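Local coordinates for protein diphosphomevalonate decarboxylase, putative (Trypanosoma brucei, PDB 2HKE) that probably catalyses the ATP-dependent decarboxylation of (R)-5-diphosphomevalonate to isopentenyl diphosphate, a precursor for isoprenoids and sterols, at residues F37-S42 and I183-A188; Q173-T178 and R230-R235. The protein carries 1 engineered substitution. One frame throughout, in Å; residues are numbered along the deposited sequence.

Contact 1: F37-S42 and I183-A188; sequences FSITLS and IQVMCA. With SO4 (sulfate ion), chain E.
Ile39 and Leu41 meet Val185 in a small, buried, purely apolar contact between two beta-sheets: strand 36-40 belongs to the large mixed sheet, with Leu41 just past its end, and strand 183-189 to the other sheet. The first falls in the N-terminal family region and the second in the C-terminal one, so these methyls meet at the seam between the two halves of a GHMP-kinase-type fold. No hydrogen bond joins the segments, and the nearest CA atoms, those of Leu41 and Val185, stay 7.5 Å apart, so side chains alone bridge the gap. Val185 CG1, anti to the backbone N (chi1 -179°), lies 3.6 Å from Leu41 CD2, and its CG2 is nearly as close to the same methyl at 3.7 Å; Leu41 thus rests one methyl across the fork, the two side chains crossing at about a right angle. Ile39 takes part differently, its CG2 reaching Val185 CG2 at 4.0 Å as the two side chains slide past each other in opposite directions. Beyond Leu41 the chemistry turns polar: Ser42 OG donates a 2.6 Å hydrogen bond to O2 of a sulfate ion, probably from the crystallisation liquor, which the backbone N atoms of Ala43 and Cys366 also hold. Phe301 of strand 298-303 touches Ile39 and Val185, Phe155 of strand 155-159 packs on Ile39, and Ser362 of strand 358-363 meets Leu41.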
loop_
_atom_site.group_PDB
_atom_site.type_symbol
_atom_site.label_atom_id
_atom_site.label_comp_id
_atom_site.label_asym_id
_atom_site.label_seq_id
_atom_site.Cartn_x
_atom_site.Cartn_y
_atom_site.Cartn_z
ATOM N N PHE A 37 -4.399 0.595 -9.088
ATOM C CA PHE A 37 -4.995 -0.707 -8.900
ATOM C C PHE A 37 -4.068 -1.405 -7.919
ATOM O O PHE A 37 -2.853 -1.453 -8.158
ATOM C CB PHE A 37 -4.995 -1.423 -10.271
ATOM C CG PHE A 37 -6.117 -2.446 -10.483
ATOM C CD1 PHE A 37 -6.788 -3.075 -9.442
ATOM C CD2 PHE A 37 -6.379 -2.845 -11.778
ATOM C CE1 PHE A 37 -7.789 -4.025 -9.723
ATOM C CE2 PHE A 37 -7.367 -3.778 -12.083
ATOM C CZ PHE A 37 -8.060 -4.391 -11.030
ATOM N N SER A 38 -4.630 -1.948 -6.822
ATOM C CA SER A 38 -3.795 -2.497 -5.768
ATOM C C SER A 38 -4.376 -3.791 -5.236
ATOM O O SER A 38 -5.554 -4.129 -5.490
ATOM C CB SER A 38 -3.657 -1.516 -4.614
ATOM O OG SER A 38 -4.948 -1.150 -4.127
ATOM N N ILE A 39 -3.520 -4.525 -4.552
ATOM C CA ILE A 39 -3.923 -5.672 -3.761
ATOM C C ILE A 39 -3.891 -5.258 -2.307
ATOM O O ILE A 39 -2.886 -4.762 -1.782
ATOM C CB ILE A 39 -2.973 -6.877 -3.977
ATOM C CG1 ILE A 39 -3.007 -7.352 -5.420
ATOM C CG2 ILE A 39 -3.322 -8.085 -3.037
ATOM C CD1 ILE A 39 -2.134 -8.533 -5.674
ATOM N N THR A 40 -4.979 -5.540 -1.600
ATOM C CA THR A 40 -5.016 -5.305 -0.197
ATOM C C THR A 40 -4.324 -6.462 0.558
ATOM O O THR A 40 -4.573 -7.608 0.253
ATOM C CB THR A 40 -6.484 -5.231 0.230
ATOM O OG1 THR A 40 -7.136 -4.232 -0.554
ATOM C CG2 THR A 40 -6.574 -4.924 1.711
ATOM N N LEU A 41 -3.462 -6.145 1.498
ATOM C CA LEU A 41 -2.721 -7.150 2.237
ATOM C C LEU A 41 -3.530 -7.531 3.498
ATOM O O LEU A 41 -4.481 -6.837 3.873
ATOM C CB LEU A 41 -1.366 -6.620 2.647
ATOM C CG LEU A 41 -0.355 -6.399 1.520
ATOM C CD1 LEU A 41 1.032 -6.614 2.271
ATOM C CD2 LEU A 41 -0.548 -7.339 0.387
ATOM N N SER A 42 -3.130 -8.632 4.127
ATOM C CA SER A 42 -3.613 -8.995 5.452
ATOM C C SER A 42 -3.251 -7.967 6.505
ATOM O O SER A 42 -2.193 -7.359 6.445
ATOM C CB SER A 42 -3.046 -10.358 5.879
ATOM O OG SER A 42 -3.568 -10.721 7.144
ATOM N N ILE A 183 -2.939 -16.480 -5.230
ATOM C CA ILE A 183 -1.951 -15.380 -5.354
ATOM C C ILE A 183 -1.528 -14.915 -3.965
ATOM O O ILE A 183 -2.330 -14.772 -2.989
ATOM C CB ILE A 183 -2.441 -14.301 -6.398
ATOM C CG1 ILE A 183 -1.247 -13.437 -6.911
ATOM C CG2 ILE A 183 -3.568 -13.565 -5.836
ATOM C CD1 ILE A 183 -1.552 -12.675 -8.140
ATOM N N GLN A 184 -0.216 -14.733 -3.820
ATOM C CA GLN A 184 0.369 -14.378 -2.542
ATOM C C GLN A 184 1.223 -13.162 -2.727
ATOM O O GLN A 184 1.723 -12.940 -3.827
ATOM C CB GLN A 184 1.289 -15.495 -2.039
ATOM C CG GLN A 184 0.621 -16.851 -1.796
ATOM C CD GLN A 184 -0.485 -16.819 -0.761
ATOM O OE1 GLN A 184 -0.257 -16.482 0.381
ATOM N NE2 GLN A 184 -1.694 -17.249 -1.150
ATOM N N VAL A 185 1.392 -12.396 -1.655
ATOM C CA VAL A 185 2.215 -11.184 -1.700
ATOM C C VAL A 185 3.342 -11.311 -0.686
ATOM O O VAL A 185 3.115 -11.767 0.457
ATOM C CB VAL A 185 1.399 -9.948 -1.315
ATOM C CG1 VAL A 185 2.275 -8.667 -1.385
ATOM C CG2 VAL A 185 0.166 -9.826 -2.210
ATOM N N MET A 186 4.544 -10.900 -1.069
ATOM C CA MET A 186 5.614 -10.779 -0.081
ATOM C C MET A 186 6.201 -9.410 -0.141
ATOM O O MET A 186 5.989 -8.678 -1.092
ATOM C CB MET A 186 6.653 -11.869 -0.264
ATOM C CG MET A 186 6.149 -13.307 -0.086
ATOM S SD MET A 186 7.473 -14.527 -0.211
ATOM C CE MET A 186 7.854 -14.595 -1.967
ATOM N N CYS A 187 6.882 -9.014 0.921
ATOM C CA CYS A 187 7.670 -7.791 0.892
ATOM C C CYS A 187 9.064 -8.133 1.466
ATOM O O CYS A 187 9.186 -8.505 2.625
ATOM C CB CYS A 187 7.015 -6.712 1.668
ATOM S SG CYS A 187 7.909 -5.148 1.526
ATOM N N ALA A 188 10.074 -8.031 0.617
ATOM C CA ALA A 188 11.465 -8.121 1.024
ATOM C C ALA A 188 11.932 -6.703 1.383
ATOM O O ALA A 188 12.121 -5.826 0.505
ATOM C CB ALA A 188 12.312 -8.752 -0.080
HETATM S S SO4 E . -7.081 -10.267 7.081
HETATM O O1 SO4 E . -6.787 -8.875 7.423
HETATM O O2 SO4 E . -6.042 -11.097 7.701
HETATM O O3 SO4 E . -8.360 -10.606 7.730
HETATM O O4 SO4 E . -7.069 -10.663 5.664
#

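Contact 2: Q173-T178 and R230-R235; sequences QFVDET and RAIKAR
A classic beta bulge, in which Phe174 and Val175 both face Phe155, brings two neighbouring side chains of strand 170-175 against the last turn of helix 213-234. Phe174 does most of the touching. Its CG lies anti to the backbone N (chi1 -180°), which carries the ring out to the helix, where Ile232 and Lys233 receive it in different ways. Ile232 CG2 comes to the ring edge, near the ring plane, 3.9 Å from Phe174 CE2. The aliphatic part of Lys233 runs obliquely along the far end of the ring: CG is 3.5 Å from Phe174 CZ, the chain bends at chi4, and NZ lies 3.7 Å from Phe174 CE1. Val175 adds its CG2, 3.7 Å from Ile232 CG2, so that a single isoleucine methyl serves both bulge residues. Beyond the bulge, Asp176 OD1 accepts from Thr178 N at 2.8 Å, from above the carboxylate plane, which makes an Asx turn; Thr178 OG1 gives it a second, short bond on the syn side. His179 then reaches the helix, its NE2 bonded to Ile232 O and its O to Arg235 NE. At Arg235, with positive phi (52°), two backbone bonds run back into the last turn, one of them the weak 3.2 Å bond from Arg235 N to Ile232 O. This Schellman motif is a common helix ending, and the bulged strand packs on the turn it closes.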
loop_
_atom_site.group_PDB
_atom_site.type_symbol
_atom_site.label_atom_id
_atom_site.label_comp_id
_atom_site.label_asym_id
_atom_site.label_seq_id
_atom_site.Cartn_x
_atom_site.Cartn_y
_atom_site.Cartn_z
ATOM N N GLN A 173 -14.081 -2.137 -5.215
ATOM C CA GLN A 173 -13.525 -3.478 -5.179
ATOM C C GLN A 173 -13.710 -4.084 -6.545
ATOM O O GLN A 173 -14.812 -4.096 -7.088
ATOM C CB GLN A 173 -14.212 -4.342 -4.109
ATOM C CG GLN A 173 -13.599 -5.677 -3.990
ATOM C CD GLN A 173 -14.297 -6.458 -2.936
ATOM O OE1 GLN A 173 -15.438 -6.866 -3.157
ATOM N NE2 GLN A 173 -13.676 -6.593 -1.757
ATOM N N PHE A 174 -12.631 -4.561 -7.152
ATOM C CA PHE A 174 -12.724 -5.196 -8.425
ATOM C C PHE A 174 -13.150 -6.663 -8.277
ATOM O O PHE A 174 -14.133 -7.095 -8.916
ATOM C CB PHE A 174 -11.441 -5.060 -9.210
ATOM C CG PHE A 174 -11.483 -5.702 -10.561
ATOM C CD1 PHE A 174 -12.251 -5.179 -11.588
ATOM C CD2 PHE A 174 -10.715 -6.816 -10.811
ATOM C CE1 PHE A 174 -12.289 -5.786 -12.840
ATOM C CE2 PHE A 174 -10.724 -7.412 -12.047
ATOM C CZ PHE A 174 -11.514 -6.904 -13.060
ATOM N N VAL A 175 -12.389 -7.396 -7.489
ATOM C CA VAL A 175 -12.749 -8.691 -6.994
ATOM C C VAL A 175 -12.340 -8.802 -5.572
ATOM O O VAL A 175 -11.396 -8.117 -5.109
ATOM C CB VAL A 175 -12.112 -9.865 -7.797
ATOM C CG1 VAL A 175 -12.595 -9.844 -9.255
ATOM C CG2 VAL A 175 -10.557 -9.881 -7.726
ATOM N N ASP A 176 -13.028 -9.685 -4.838
ATOM C CA ASP A 176 -12.697 -9.804 -3.424
ATOM C C ASP A 176 -11.611 -10.830 -3.198
ATOM O O ASP A 176 -11.043 -11.397 -4.124
ATOM C CB ASP A 176 -13.950 -10.052 -2.556
ATOM C CG ASP A 176 -14.570 -11.423 -2.773
ATOM O OD1 ASP A 176 -13.882 -12.361 -3.239
ATOM O OD2 ASP A 176 -15.788 -11.566 -2.444
ATOM N N GLU A 177 -11.283 -11.011 -1.941
ATOM C CA GLU A 177 -10.199 -11.887 -1.522
ATOM C C GLU A 177 -10.439 -13.345 -1.848
ATOM O O GLU A 177 -9.527 -14.138 -1.790
ATOM C CB GLU A 177 -9.935 -11.708 -0.027
ATOM C CG GLU A 177 -11.025 -12.163 0.958
ATOM C CD GLU A 177 -12.142 -11.152 1.183
ATOM O OE1 GLU A 177 -12.216 -10.131 0.485
ATOM O OE2 GLU A 177 -12.980 -11.362 2.091
ATOM N N THR A 178 -11.681 -13.735 -2.082
ATOM C CA THR A 178 -11.958 -15.107 -2.451
ATOM C C THR A 178 -11.727 -15.441 -3.916
ATOM O O THR A 178 -11.732 -16.613 -4.287
ATOM C CB THR A 178 -13.431 -15.507 -2.099
ATOM O OG1 THR A 178 -14.307 -14.830 -2.973
ATOM C CG2 THR A 178 -13.772 -15.171 -0.711
ATOM N N ARG A 230 -8.667 -7.874 -17.096
ATOM C CA ARG A 230 -8.848 -9.149 -17.798
ATOM C C ARG A 230 -8.015 -10.247 -17.186
ATOM O O ARG A 230 -8.512 -11.354 -16.976
ATOM C CB ARG A 230 -8.451 -8.957 -19.258
ATOM C CG ARG A 230 -8.583 -10.170 -20.134
ATOM C CD ARG A 230 -8.354 -9.901 -21.620
ATOM N NE ARG A 230 -8.568 -11.182 -22.319
ATOM C CZ ARG A 230 -8.221 -11.479 -23.572
ATOM N NH1 ARG A 230 -7.615 -10.603 -24.351
ATOM N NH2 ARG A 230 -8.493 -12.685 -24.048
ATOM N N ALA A 231 -6.745 -9.959 -16.874
ATOM C CA ALA A 231 -5.851 -10.997 -16.305
ATOM C C ALA A 231 -6.324 -11.428 -14.909
ATOM O O ALA A 231 -6.178 -12.590 -14.541
ATOM C CB ALA A 231 -4.384 -10.475 -16.210
ATOM N N ILE A 232 -6.835 -10.501 -14.111
ATOM C CA ILE A 232 -7.245 -10.828 -12.733
ATOM C C ILE A 232 -8.533 -11.630 -12.792
ATOM O O ILE A 232 -8.709 -12.624 -12.068
ATOM C CB ILE A 232 -7.393 -9.574 -11.869
ATOM C CG1 ILE A 232 -6.009 -8.936 -11.637
ATOM C CG2 ILE A 232 -8.168 -9.870 -10.543
ATOM C CD1 ILE A 232 -6.083 -7.483 -11.342
ATOM N N LYS A 233 -9.442 -11.212 -13.661
ATOM C CA LYS A 233 -10.662 -12.011 -13.877
ATOM C C LYS A 233 -10.365 -13.414 -14.334
ATOM O O LYS A 233 -11.008 -14.364 -13.829
ATOM C CB LYS A 233 -11.663 -11.282 -14.785
ATOM C CG LYS A 233 -12.334 -10.197 -14.006
ATOM C CD LYS A 233 -13.559 -9.603 -14.653
ATOM C CE LYS A 233 -14.450 -8.874 -13.590
ATOM N NZ LYS A 233 -15.229 -7.684 -14.146
ATOM N N ALA A 234 -9.390 -13.581 -15.226
ATOM C CA ALA A 234 -8.984 -14.886 -15.744
ATOM C C ALA A 234 -8.001 -15.647 -14.872
ATOM O O ALA A 234 -7.677 -16.758 -15.215
ATOM C CB ALA A 234 -8.372 -14.731 -17.113
ATOM N N ARG A 235 -7.491 -15.038 -13.801
ATOM C CA ARG A 235 -6.425 -15.597 -12.971
ATOM C C ARG A 235 -5.238 -16.009 -13.808
ATOM O O ARG A 235 -4.698 -17.086 -13.647
ATOM C CB ARG A 235 -6.938 -16.774 -12.101
ATOM C CG ARG A 235 -8.126 -16.452 -11.257
ATOM C CD ARG A 235 -8.861 -17.752 -10.848
ATOM N NE ARG A 235 -10.058 -17.505 -10.036
ATOM C CZ ARG A 235 -11.315 -17.491 -10.500
ATOM N NH1 ARG A 235 -11.571 -17.693 -11.793
ATOM N NH2 ARG A 235 -12.331 -17.267 -9.664
#

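Contact 1 is a buried meeting, near the middle of the chain, of a strand and the loop after it with a strand of the other sheet, while contact 2 lies farther out, a partly buried strand-to-helix meeting with an exposed lysine at its margin. Both draw on the large mixed sheet, where strand 155-159 pairs with strand 36-40 and with strand 170-175. They also touch directly: Phe37 CZ lies 3.6 Å from Phe174 CD2, the two rings edge-to-face, and 3.7 Å from Ile232 CD1. Their centres are about 13 Å apart. Contact 1 depends on branched aliphatic methyls, whereas contact 2 adds an aromatic ring and the long arm of a lysine.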